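Local coordinates for protein Ton_1535 (Thermococcus onnurineus, PDB 3ZPJ) that is of unknown function but folds into an all-helical alpha-solenoid that contains a left-handed helical turn, at residues E58-I63 / S78-T83; K301-I306 / E314-I319. One frame throughout, in Å; residues are numbered along the deposited sequence.

Contact 1 (58-63 with 78-83) and contact 2 (301-306 with 314-319) lie in the N-terminal and C-terminal parts of one elongated chain, on opposite sides of its centre. Their centres are 55 Å apart and their nearest atoms about 41 Å apart, so neither touches the other. Both join successive helices of the alpha-solenoid through apolar side chains. In contact 1 a single isoleucine reaches to a peptide face, whereas in contact 2 two alanines let the backbones come closer. Between the two in sequence lies the disulfide of the adjacent cysteines C272 and C273. No active site or bound ligand is known to connect the contacts.

Contact 1. Residues E58-I63 / S78-T83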
loop_
_atom_site.group_PDB
_atom_site.type_symbol
_atom_site.label_atom_id
_atom_site.label_comp_id
_atom_site.label_asym_id
_atom_site.label_seq_id
_atom_site.Cartn_x
_atom_site.Cartn_y
_atom_site.Cartn_z
ATOM N N GLU A 58 29.539 0.257 -8.551
ATOM C CA GLU A 58 30.578 1.176 -9.022
ATOM C C GLU A 58 30.330 1.643 -10.459
ATOM O O GLU A 58 30.556 2.806 -10.783
ATOM C CB GLU A 58 31.968 0.536 -8.945
ATOM C CG GLU A 58 32.585 0.436 -7.563
ATOM C CD GLU A 58 33.955 -0.251 -7.604
ATOM O OE1 GLU A 58 34.251 -0.947 -8.606
ATOM O OE2 GLU A 58 34.742 -0.092 -6.645
ATOM N N ASP A 59 29.896 0.735 -11.327
ATOM C CA ASP A 59 29.669 1.092 -12.725
ATOM C C ASP A 59 28.479 2.024 -12.861
ATOM O O ASP A 59 28.514 3.003 -13.617
ATOM C CB ASP A 59 29.438 -0.152 -13.566
ATOM C CG ASP A 59 30.678 -0.970 -13.724
ATOM O OD1 ASP A 59 31.782 -0.441 -13.455
ATOM O OD2 ASP A 59 30.546 -2.142 -14.118
ATOM N N ALA A 60 27.434 1.708 -12.104
ATOM C CA ALA A 60 26.237 2.524 -12.054
ATOM C C ALA A 60 26.575 3.891 -11.472
ATOM O O ALA A 60 26.194 4.917 -12.036
ATOM C CB ALA A 60 25.138 1.823 -11.240
ATOM N N MET A 61 27.311 3.902 -10.361
ATOM C CA MET A 61 27.736 5.156 -9.739
ATOM C C MET A 61 28.571 5.984 -10.708
ATOM O O MET A 61 28.477 7.201 -10.733
ATOM C CB MET A 61 28.530 4.902 -8.450
ATOM C CG MET A 61 27.680 4.489 -7.250
ATOM S SD MET A 61 28.651 3.865 -5.857
ATOM C CE MET A 61 27.326 3.550 -4.728
ATOM N N TYR A 62 29.393 5.322 -11.504
ATOM C CA TYR A 62 30.257 6.025 -12.455
ATOM C C TYR A 62 29.426 6.682 -13.553
ATOM O O TYR A 62 29.683 7.814 -13.945
ATOM C CB TYR A 62 31.259 5.049 -13.065
ATOM C CG TYR A 62 32.065 5.587 -14.230
ATOM C CD1 TYR A 62 32.912 6.675 -14.074
ATOM C CD2 TYR A 62 32.011 4.975 -15.474
ATOM C CE1 TYR A 62 33.665 7.156 -15.135
ATOM C CE2 TYR A 62 32.765 5.441 -16.539
ATOM C CZ TYR A 62 33.590 6.533 -16.364
ATOM O OH TYR A 62 34.335 7.010 -17.419
ATOM N N ILE A 63 28.426 5.960 -14.043
ATOM C CA ILE A 63 27.548 6.495 -15.072
ATOM C C ILE A 63 26.793 7.733 -14.568
ATOM O O ILE A 63 26.693 8.742 -15.270
ATOM C CB ILE A 63 26.593 5.413 -15.591
ATOM C CG1 ILE A 63 27.401 4.338 -16.321
ATOM C CG2 ILE A 63 25.543 6.014 -16.504
ATOM C CD1 ILE A 63 26.603 3.163 -16.798
ATOM N N SER A 78 18.752 8.604 -7.630
ATOM C CA SER A 78 17.578 8.034 -6.952
ATOM C C SER A 78 17.501 6.540 -7.148
ATOM O O SER A 78 17.243 5.793 -6.202
ATOM C CB SER A 78 16.287 8.655 -7.472
ATOM O OG SER A 78 16.211 10.008 -7.107
ATOM N N ILE A 79 17.712 6.112 -8.388
ATOM C CA ILE A 79 17.753 4.691 -8.722
ATOM C C ILE A 79 18.813 3.960 -7.895
ATOM O O ILE A 79 18.543 2.932 -7.272
ATOM C CB ILE A 79 17.977 4.505 -10.219
ATOM C CG1 ILE A 79 16.851 5.225 -10.978
ATOM C CG2 ILE A 79 18.046 3.012 -10.594
ATOM C CD1 ILE A 79 16.886 5.047 -12.478
ATOM N N ILE A 80 20.008 4.524 -7.853
ATOM C CA ILE A 80 21.083 3.968 -7.050
ATOM C C ILE A 80 20.702 3.953 -5.569
ATOM O O ILE A 80 20.968 2.985 -4.852
ATOM C CB ILE A 80 22.368 4.786 -7.271
ATOM C CG1 ILE A 80 22.873 4.551 -8.704
ATOM C CG2 ILE A 80 23.412 4.454 -6.213
ATOM C CD1 ILE A 80 23.947 5.512 -9.158
ATOM N N ALA A 81 20.059 5.029 -5.131
ATOM C CA ALA A 81 19.691 5.207 -3.724
ATOM C C ALA A 81 18.706 4.164 -3.213
ATOM O O ALA A 81 18.888 3.629 -2.134
ATOM C CB ALA A 81 19.128 6.598 -3.492
ATOM N N SER A 82 17.653 3.894 -3.979
ATOM C CA SER A 82 16.660 2.923 -3.531
ATOM C C SER A 82 17.198 1.490 -3.564
ATOM O O SER A 82 16.854 0.697 -2.695
ATOM C CB SER A 82 15.313 3.053 -4.270
ATOM O OG SER A 82 15.428 2.807 -5.653
ATOM N N THR A 83 18.081 1.170 -4.511
ATOM C CA THR A 83 18.640 -0.179 -4.547
ATOM C C THR A 83 19.593 -0.444 -3.370
ATOM O O THR A 83 19.634 -1.561 -2.833
ATOM C CB THR A 83 19.296 -0.532 -5.915
ATOM O OG1 THR A 83 20.593 0.044 -5.998
ATOM C CG2 THR A 83 18.457 -0.014 -7.061
#
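The flat group of this contact is the peptide unit joining A60 to M61, and the terminal methyl of I80 rests over one of its faces. CD1 of I80 is 3.7 Å from A60 O and 3.8 Å from M61 CA, displaced from the carbonyl carbon to the side where these two atoms lie. This is neighbour packing in an alpha-solenoid: helices 53-66 and 70-86 follow each other in the chain and run roughly antiparallel. The long branch of I80 bridges the gap between them, with CG1 placed beside its own backbone N (chi1 -69°) and CD1 carried outward by an extended second torsion. A beta-branched residue suits the place because its two branches take M61 at two points, CD1 against the backbone CA and CG2 against CE at the end of the side chain. The unbranched chain of M61 is stretched out along its last two torsions and brings CE to 4.3 Å from CG2 of I80. A60 contributes just a methyl, pointing toward the opposing helix, with CB 4.4 Å from CG1 of I80, and its small size leaves the peptide accessible. F96 of helix 90-104 touches both M61 and I80, so the next helix of the solenoid continues the same apolar layer. Threonine is compatible with the buried position 83 because its hydroxyl finds an acceptor within its own helix: T83 OG1 donates to the carbonyl oxygen I80 O at 3.2 Å, tilted 35° from the carbonyl plane.

Contact 2. Residues K301-I306 / E314-I319; sequences KFAKEI and EALKAI
A303 and A315 face each other methyl to methyl, CB to CB at 4.0 Å, and with nothing larger between them the two backbones approach to 5.8 Å, measured between the CA atoms of these residues. The methyl of A303 is the hub of the contact. Besides A315 it meets CD1 of I319 at 3.6 Å and CD2 of L316 at 4.0 Å, so it touches three residues, A315 and L316 on one turn and I319 on the next. Alanine fits here because its lone methyl fills the spot where A315, L316 and I319 converge. On I319 the methyl arrives at the end of an extended branch, CG1 lying beside the backbone N (chi1 -69°) and CD1 reaching outward from it. L316 behaves differently: its CB sets off to one side, and the end of its branched chain swings back so that CD2 makes the touch. The partner of A315 from beyond the helix is I306, whose CD1 lies 3.6 Å from A315 CB.

These residues join consecutive helices of the alpha-solenoid, 296-303 and 309-325, across the short connection between them. A type I turn spans A303 to I306, marked by the bond from I306 N to A303 O at 3.2 Å. The turn brings the branched apolar chain of I306 round to face helix 309-325, and the backbone I306 O accepts a hydrogen bond from R312 NH1 near the start of that helix. Farther out, L300 touches both L316 and I319, while V283 and Q284 of helix 280-293 pack on I306. At the exposed surface, E314 pairs through OE1 with K311 NZ in a salt bridge.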
loop_
_atom_site.group_PDB
_atom_site.type_symbol
_atom_site.label_atom_id
_atom_site.label_comp_id
_atom_site.label_asym_id
_atom_site.label_seq_id
_atom_site.Cartn_x
_atom_site.Cartn_y
_atom_site.Cartn_z
ATOM N N LYS A 301 -21.515 -13.467 19.996
ATOM C CA LYS A 301 -20.667 -14.287 20.866
ATOM C C LYS A 301 -19.433 -13.492 21.247
ATOM O O LYS A 301 -19.048 -13.439 22.417
ATOM C CB LYS A 301 -20.198 -15.563 20.173
ATOM C CG LYS A 301 -21.261 -16.537 19.743
ATOM C CD LYS A 301 -20.603 -17.637 18.912
ATOM C CE LYS A 301 -21.612 -18.647 18.430
ATOM N NZ LYS A 301 -22.477 -19.083 19.552
ATOM N N PHE A 302 -18.808 -12.871 20.249
ATOM C CA PHE A 302 -17.612 -12.085 20.511
ATOM C C PHE A 302 -17.869 -10.826 21.334
ATOM O O PHE A 302 -17.187 -10.602 22.332
ATOM C CB PHE A 302 -16.853 -11.795 19.219
ATOM C CG PHE A 302 -16.064 -12.966 18.737
ATOM C CD1 PHE A 302 -14.797 -13.208 19.232
ATOM C CD2 PHE A 302 -16.603 -13.854 17.833
ATOM C CE1 PHE A 302 -14.070 -14.301 18.816
ATOM C CE2 PHE A 302 -15.882 -14.940 17.412
ATOM C CZ PHE A 302 -14.613 -15.167 17.907
ATOM N N ALA A 303 -18.869 -10.041 20.947
ATOM C CA ALA A 303 -19.212 -8.831 21.677
ATOM C C ALA A 303 -19.399 -9.077 23.180
ATOM O O ALA A 303 -18.938 -8.286 24.006
ATOM C CB ALA A 303 -20.452 -8.191 21.080
ATOM N N LYS A 304 -20.049 -10.179 23.539
ATOM C CA LYS A 304 -20.274 -10.471 24.949
ATOM C C LYS A 304 -18.994 -10.830 25.725
ATOM O O LYS A 304 -19.016 -10.912 26.953
ATOM C CB LYS A 304 -21.338 -11.563 25.115
ATOM C CG LYS A 304 -22.658 -11.224 24.446
ATOM C CD LYS A 304 -23.827 -11.931 25.111
ATOM C CE LYS A 304 -24.447 -12.966 24.189
ATOM N NZ LYS A 304 -25.893 -13.155 24.471
ATOM N N GLU A 305 -17.882 -11.031 25.018
ATOM C CA GLU A 305 -16.626 -11.388 25.681
ATOM C C GLU A 305 -15.669 -10.219 25.777
ATOM O O GLU A 305 -14.595 -10.349 26.360
ATOM C CB GLU A 305 -15.934 -12.565 24.978
ATOM C CG GLU A 305 -16.539 -13.932 25.278
ATOM C CD GLU A 305 -16.231 -14.430 26.689
ATOM O OE1 GLU A 305 -15.065 -14.812 26.953
ATOM O OE2 GLU A 305 -17.157 -14.451 27.531
ATOM N N ILE A 306 -16.051 -9.087 25.189
ATOM C CA ILE A 306 -15.270 -7.861 25.304
ATOM C C ILE A 306 -15.228 -7.401 26.758
ATOM O O ILE A 306 -16.266 -7.174 27.378
ATOM C CB ILE A 306 -15.860 -6.738 24.446
ATOM C CG1 ILE A 306 -15.851 -7.133 22.969
ATOM C CG2 ILE A 306 -15.092 -5.441 24.661
ATOM C CD1 ILE A 306 -16.712 -6.228 22.103
ATOM N N GLU A 314 -20.443 -0.323 22.970
ATOM C CA GLU A 314 -20.502 0.060 21.566
ATOM C C GLU A 314 -20.868 -1.114 20.659
ATOM O O GLU A 314 -21.785 -1.012 19.840
ATOM C CB GLU A 314 -19.172 0.683 21.131
ATOM C CG GLU A 314 -18.903 2.047 21.757
ATOM C CD GLU A 314 -17.430 2.446 21.726
ATOM O OE1 GLU A 314 -16.759 2.200 20.692
ATOM O OE2 GLU A 314 -16.944 3.002 22.744
ATOM N N ALA A 315 -20.158 -2.231 20.816
ATOM C CA ALA A 315 -20.364 -3.407 19.966
ATOM C C ALA A 315 -21.782 -3.963 20.103
ATOM O O ALA A 315 -22.393 -4.394 19.128
ATOM C CB ALA A 315 -19.328 -4.480 20.277
ATOM N N LEU A 316 -22.304 -3.935 21.322
ATOM C CA LEU A 316 -23.638 -4.450 21.577
ATOM C C LEU A 316 -24.687 -3.577 20.896
ATOM O O LEU A 316 -25.701 -4.076 20.408
ATOM C CB LEU A 316 -23.893 -4.537 23.081
ATOM C CG LEU A 316 -23.250 -5.729 23.795
ATOM C CD1 LEU A 316 -23.585 -5.727 25.295
ATOM C CD2 LEU A 316 -23.708 -7.030 23.155
ATOM N N LYS A 317 -24.435 -2.270 20.862
ATOM C CA LYS A 317 -25.355 -1.338 20.219
ATOM C C LYS A 317 -25.421 -1.619 18.722
ATOM O O LYS A 317 -26.498 -1.888 18.181
ATOM C CB LYS A 317 -24.936 0.118 20.467
ATOM C CG LYS A 317 -25.814 1.129 19.733
ATOM C CD LYS A 317 -25.626 2.545 20.250
ATOM C CE LYS A 317 -24.976 3.444 19.211
ATOM N NZ LYS A 317 -24.908 4.860 19.672
ATOM N N ALA A 318 -24.259 -1.563 18.072
ATOM C CA ALA A 318 -24.144 -1.811 16.635
ATOM C C ALA A 318 -24.915 -3.056 16.210
ATOM O O ALA A 318 -25.725 -3.014 15.284
ATOM C CB ALA A 318 -22.684 -1.940 16.234
ATOM N N ILE A 319 -24.664 -4.160 16.902
ATOM C CA ILE A 319 -25.351 -5.406 16.602
ATOM C C ILE A 319 -26.859 -5.205 16.673
ATOM O O ILE A 319 -27.600 -5.681 15.814
ATOM C CB ILE A 319 -24.938 -6.518 17.576
ATOM C CG1 ILE A 319 -23.479 -6.922 17.334
ATOM C CG2 ILE A 319 -25.874 -7.716 17.451
ATOM C CD1 ILE A 319 -22.890 -7.794 18.452
#